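Local coordinates for protein putative alpha/beta hydrolase (Desulfitobacterium hafniense, PDB 4RPC) that is a putative alpha/beta hydrolase of unassigned substrate, probably acting through a serine nucleophile, at residues A[43-46]-A[50-53]; A[26-31]-A[57-62]. One frame throughout, in Å; residues are numbered along the deposited sequence.

Overall arrangement
Both contacts belong to one alpha/beta-hydrolase domain, and their centres lie about 18 Å apart. They reach the same mixed sheet: strand 50-54 supplies part of interaction 1, strand 23-27 leads into interaction 2, and the two strands run parallel as neighbours, Leu-52 O standing 3.0 Å from Leu-26 N in a probable hydrogen bond. Along the chain the order is 26-31, 43-46, 50-53, 57-62, so the local helix-to-strand contact of interaction 1 falls between the halves of interaction 2. Interaction 1 packs helix 39-45 on the sheet, its centre about 16 Å from that of the chain, whereas interaction 2 joins two loops that follow neighbouring strands, near the presumed active site.

Interaction 1 (A[43-46]-A[50-53]); sequences RDLK and CLLI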
loop_
_atom_site.group_PDB
_atom_site.type_symbol
_atom_site.label_atom_id
_atom_site.label_comp_id
_atom_site.label_asym_id
_atom_site.label_seq_id
_atom_site.Cartn_x
_atom_site.Cartn_y
_atom_site.Cartn_z
ATOM N N ARG A 43 -8.898 5.133 -14.082
ATOM C CA ARG A 43 -9.237 5.824 -15.321
ATOM C C ARG A 43 -8.171 5.714 -16.387
ATOM O O ARG A 43 -8.507 5.460 -17.539
ATOM C CB ARG A 43 -9.560 7.300 -15.094
ATOM C CG ARG A 43 -10.867 7.505 -14.342
ATOM C CD ARG A 43 -11.380 8.929 -14.505
ATOM N NE ARG A 43 -10.508 9.851 -13.808
ATOM C CZ ARG A 43 -10.555 10.095 -12.495
ATOM N NH1 ARG A 43 -11.458 9.508 -11.697
ATOM N NH2 ARG A 43 -9.700 10.973 -11.972
ATOM N N ASP A 44 -6.895 5.851 -16.004
ATOM C CA ASP A 44 -5.787 5.722 -16.979
ATOM C C ASP A 44 -5.572 4.299 -17.530
ATOM O O ASP A 44 -5.159 4.144 -18.662
ATOM C CB ASP A 44 -4.465 6.209 -16.401
ATOM C CG ASP A 44 -4.479 7.673 -16.063
ATOM O OD1 ASP A 44 -5.334 8.430 -16.613
ATOM O OD2 ASP A 44 -3.625 8.071 -15.218
ATOM N N LEU A 45 -5.819 3.271 -16.724
ATOM C CA LEU A 45 -5.531 1.914 -17.158
ATOM C C LEU A 45 -6.762 1.102 -17.598
ATOM O O LEU A 45 -6.597 0.038 -18.152
ATOM C CB LEU A 45 -4.788 1.169 -16.036
ATOM C CG LEU A 45 -3.515 1.838 -15.514
ATOM C CD1 LEU A 45 -3.002 1.096 -14.298
ATOM C CD2 LEU A 45 -2.444 1.875 -16.593
ATOM N N LYS A 46 -7.980 1.594 -17.381
ATOM C CA LYS A 46 -9.167 0.761 -17.608
ATOM C C LYS A 46 -9.380 0.361 -19.061
ATOM O O LYS A 46 -9.973 -0.674 -19.322
ATOM C CB LYS A 46 -10.430 1.425 -17.080
ATOM C CG LYS A 46 -10.881 2.679 -17.798
ATOM C CD LYS A 46 -12.017 3.281 -16.994
ATOM C CE LYS A 46 -12.515 4.615 -17.543
ATOM N NZ LYS A 46 -13.398 4.323 -18.700
ATOM N N CYS A 50 -7.269 -5.212 -16.479
ATOM C CA CYS A 50 -8.195 -5.635 -15.482
ATOM C C CYS A 50 -7.703 -5.137 -14.103
ATOM O O CYS A 50 -6.731 -5.635 -13.604
ATOM C CB CYS A 50 -8.297 -7.143 -15.458
ATOM S SG CYS A 50 -9.508 -7.673 -14.237
ATOM N N LEU A 51 -8.380 -4.142 -13.533
ATOM C CA LEU A 51 -8.012 -3.563 -12.264
ATOM C C LEU A 51 -8.798 -4.270 -11.200
ATOM O O LEU A 51 -10.015 -4.354 -11.264
ATOM C CB LEU A 51 -8.332 -2.046 -12.212
ATOM C CG LEU A 51 -7.496 -1.057 -13.042
ATOM C CD1 LEU A 51 -6.074 -1.552 -13.291
ATOM C CD2 LEU A 51 -8.154 -0.680 -14.345
ATOM N N LEU A 52 -8.097 -4.773 -10.223
ATOM C CA LEU A 52 -8.711 -5.343 -9.053
ATOM C C LEU A 52 -8.319 -4.567 -7.802
ATOM O O LEU A 52 -7.124 -4.469 -7.476
ATOM C CB LEU A 52 -8.216 -6.781 -8.955
ATOM C CG LEU A 52 -8.358 -7.616 -10.243
ATOM C CD1 LEU A 52 -7.409 -8.815 -10.238
ATOM C CD2 LEU A 52 -9.804 -8.041 -10.360
ATOM N N ILE A 53 -9.303 -4.065 -7.068
ATOM C CA ILE A 53 -9.062 -3.176 -5.966
ATOM C C ILE A 53 -9.742 -3.652 -4.691
ATOM O O ILE A 53 -10.944 -3.565 -4.554
ATOM C CB ILE A 53 -9.522 -1.732 -6.267
ATOM C CG1 ILE A 53 -9.125 -1.289 -7.715
ATOM C CG2 ILE A 53 -8.946 -0.774 -5.259
ATOM C CD1 ILE A 53 -10.151 -1.597 -8.736
#
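The layer of helices on one side of the alpha/beta-hydrolase sheet meets strand 50-54 here, where helix 39-45 and the strand are joined by a short turn. Leu-51 carries the contact from the strand and has the largest area buried by it. Its CB points toward the helix, and with CG anti to the carbonyl carbon (chi1 -71°) both methyl groups are carried to segment 43-46. Leu-51 CD2 sits against the backbone of Leu-45 and Lys-46, 3.7 Å from Lys-46 CA and 4.0 Å from Leu-45 C, while Leu-51 CD1 is 4.1 Å from Leu-45 CB and 4.2 Å from Leu-45 CD1. The two leucine side chains cross at about a right angle, so the touching is by branch ends and CB, with little length shared. Lys-46 adds only the base of its side chain: Lys-46 CB comes 4.1 Å from Leu-51 CD2, and the rest leads away, which is consistent with its exposed position. With no polar pairing between the segments and 121 Å² buried in all, the evidence points to a modest van der Waals junction, methyl on methylene and methyl on backbone. Leu-45 also touches Ile-256 and Arg-257 of helix 249-259, and Leu-51 touches Val-24, so the pair lies between a second helix and the neighbouring strand. Asp-44 forms a salt bridge with Arg-40 of its own helix, and its hydrogen bond to Ser-253 ties that helix to helix 249-259. This is the packing typical of a beta-alpha-beta crossover, here linking the parallel strands 23-27 and 50-54 through helix 39-45.

Interaction 2 (A[26-31]-A[57-62]); sequences LIHGAG and EGHTAH
His-59 and His-28 bury the most surface in this contact, with Gly-31 third, and the ring of His-59 joins all three. His-59 CG stands beside the backbone N, anti to the carbonyl carbon, which carries the ring toward the 29-31 loop. Gly-31 N donates to His-59 NE2 over 3.0 Å at an N-H...acceptor angle of 158°, from a point in the imidazole plane. At the other ring nitrogen, His-59 ND1 donates to Glu-57 O at 2.8 Å, reaching it from above the carbonyl plane. Bonds at both nitrogens fix the ring's rotation. His-28 lies obliquely to it, the planes at 43°; His-28 CE1 comes 3.7 Å from His-59 CD2, which lies at the edge of the His-28 ring. The His-28 imidazole is steadied by a bond within its own segment, His-28 ND1 to Gly-29 O, 2.8 Å. Gly-31 has a phi of 84° that would jam any CB against the preceding carbonyl oxygen, so its backbone shape calls for glycine. Replacing His-59 by an alanine here would probably leave Gly-31 N without its acceptor and open a gap beside the His-28 ring. Segment 26-31 runs from the last residues of strand 23-27 into the loop where alpha/beta hydrolases commonly form the oxyanion hole. Around the pair, Ala-185 of helix 179-191 touches His-59, Trp-34 and Cys-37 of helix 34-37 touch His-28, and Glu-57 forms a hydrogen bond with Thr-73 and a salt bridge with Lys-76 of helix 70-83.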
loop_
_atom_site.group_PDB
_atom_site.type_symbol
_atom_site.label_atom_id
_atom_site.label_comp_id
_atom_site.label_asym_id
_atom_site.label_seq_id
_atom_site.Cartn_x
_atom_site.Cartn_y
_atom_site.Cartn_z
ATOM N N LEU A 26 -4.454 -3.224 -7.008
ATOM C CA LEU A 26 -4.133 -1.995 -6.362
ATOM C C LEU A 26 -4.611 -2.040 -4.934
ATOM O O LEU A 26 -5.855 -2.116 -4.697
ATOM C CB LEU A 26 -4.831 -0.845 -7.067
ATOM C CG LEU A 26 -4.581 -0.725 -8.546
ATOM C CD1 LEU A 26 -5.522 0.323 -9.117
ATOM C CD2 LEU A 26 -3.159 -0.315 -8.817
ATOM N N ILE A 27 -3.644 -1.993 -3.994
ATOM C CA ILE A 27 -3.914 -2.190 -2.545
ATOM C C ILE A 27 -3.604 -0.955 -1.783
ATOM O O ILE A 27 -2.456 -0.522 -1.720
ATOM C CB ILE A 27 -3.149 -3.389 -1.945
ATOM C CG1 ILE A 27 -3.251 -4.628 -2.831
ATOM C CG2 ILE A 27 -3.676 -3.716 -0.550
ATOM C CD1 ILE A 27 -2.441 -5.838 -2.351
ATOM N N HIS A 28 -4.650 -0.348 -1.233
ATOM C CA HIS A 28 -4.548 0.884 -0.477
ATOM C C HIS A 28 -3.982 0.695 0.924
ATOM O O HIS A 28 -3.774 -0.428 1.379
ATOM C CB HIS A 28 -5.902 1.591 -0.421
ATOM C CG HIS A 28 -6.932 0.935 0.469
ATOM N ND1 HIS A 28 -6.940 1.109 1.830
ATOM C CD2 HIS A 28 -8.053 0.235 0.181
ATOM C CE1 HIS A 28 -7.958 0.454 2.362
ATOM N NE2 HIS A 28 -8.658 -0.081 1.388
ATOM N N GLY A 29 -3.676 1.795 1.588
ATOM C CA GLY A 29 -3.070 1.726 2.923
ATOM C C GLY A 29 -4.060 1.960 4.063
ATOM O O GLY A 29 -5.267 2.207 3.850
ATOM N N ALA A 30 -3.549 1.818 5.279
ATOM C CA ALA A 30 -4.332 2.089 6.475
ATOM C C ALA A 30 -4.915 3.499 6.449
ATOM O O ALA A 30 -4.218 4.464 6.244
ATOM C CB ALA A 30 -3.458 1.941 7.712
ATOM N N GLY A 31 -6.208 3.595 6.723
ATOM C CA GLY A 31 -6.932 4.855 6.737
ATOM C C GLY A 31 -7.432 5.328 5.397
ATOM O O GLY A 31 -8.157 6.309 5.365
ATOM N N GLU A 57 -9.987 -4.609 5.423
ATOM C CA GLU A 57 -11.008 -4.793 6.448
ATOM C C GLU A 57 -11.325 -3.522 7.200
ATOM O O GLU A 57 -10.451 -2.771 7.595
ATOM C CB GLU A 57 -10.627 -5.898 7.433
ATOM C CG GLU A 57 -10.671 -7.296 6.806
ATOM C CD GLU A 57 -9.396 -7.684 6.032
ATOM O OE1 GLU A 57 -8.498 -6.840 5.881
ATOM O OE2 GLU A 57 -9.276 -8.874 5.621
ATOM N N GLY A 58 -12.617 -3.310 7.400
ATOM C CA GLY A 58 -13.147 -2.127 8.087
ATOM C C GLY A 58 -13.087 -0.784 7.345
ATOM O O GLY A 58 -13.571 0.212 7.894
ATOM N N HIS A 59 -12.528 -0.742 6.115
ATOM C CA HIS A 59 -12.433 0.483 5.373
ATOM C C HIS A 59 -13.628 0.685 4.410
ATOM O O HIS A 59 -13.505 0.727 3.156
ATOM C CB HIS A 59 -11.105 0.512 4.649
ATOM C CG HIS A 59 -9.955 0.686 5.595
ATOM N ND1 HIS A 59 -9.710 -0.215 6.610
ATOM C CD2 HIS A 59 -9.024 1.657 5.713
ATOM C CE1 HIS A 59 -8.707 0.222 7.346
ATOM N NE2 HIS A 59 -8.250 1.335 6.806
ATOM N N THR A 60 -14.773 0.866 5.033
ATOM C CA THR A 60 -16.047 0.891 4.348
ATOM C C THR A 60 -17.007 1.638 5.308
ATOM O O THR A 60 -16.662 1.906 6.503
ATOM C CB THR A 60 -16.456 -0.562 4.014
ATOM O OG1 THR A 60 -17.568 -0.573 3.137
ATOM C CG2 THR A 60 -16.792 -1.402 5.234
ATOM N N ALA A 61 -18.148 2.032 4.792
ATOM C CA ALA A 61 -19.048 2.868 5.565
ATOM C C ALA A 61 -19.674 2.105 6.743
ATOM O O ALA A 61 -19.811 2.683 7.829
ATOM C CB ALA A 61 -20.113 3.484 4.678
ATOM N N HIS A 62 -19.988 0.823 6.559
ATOM C CA HIS A 62 -20.583 0.004 7.618
ATOM C C HIS A 62 -19.751 -1.243 7.915
ATOM O O HIS A 62 -20.079 -2.329 7.485
ATOM C CB HIS A 62 -22.002 -0.391 7.204
ATOM C CG HIS A 62 -22.825 0.772 6.766
ATOM N ND1 HIS A 62 -23.223 0.960 5.457
ATOM C CD2 HIS A 62 -23.284 1.834 7.456
ATOM C CE1 HIS A 62 -23.922 2.074 5.369
ATOM N NE2 HIS A 62 -23.957 2.633 6.564
#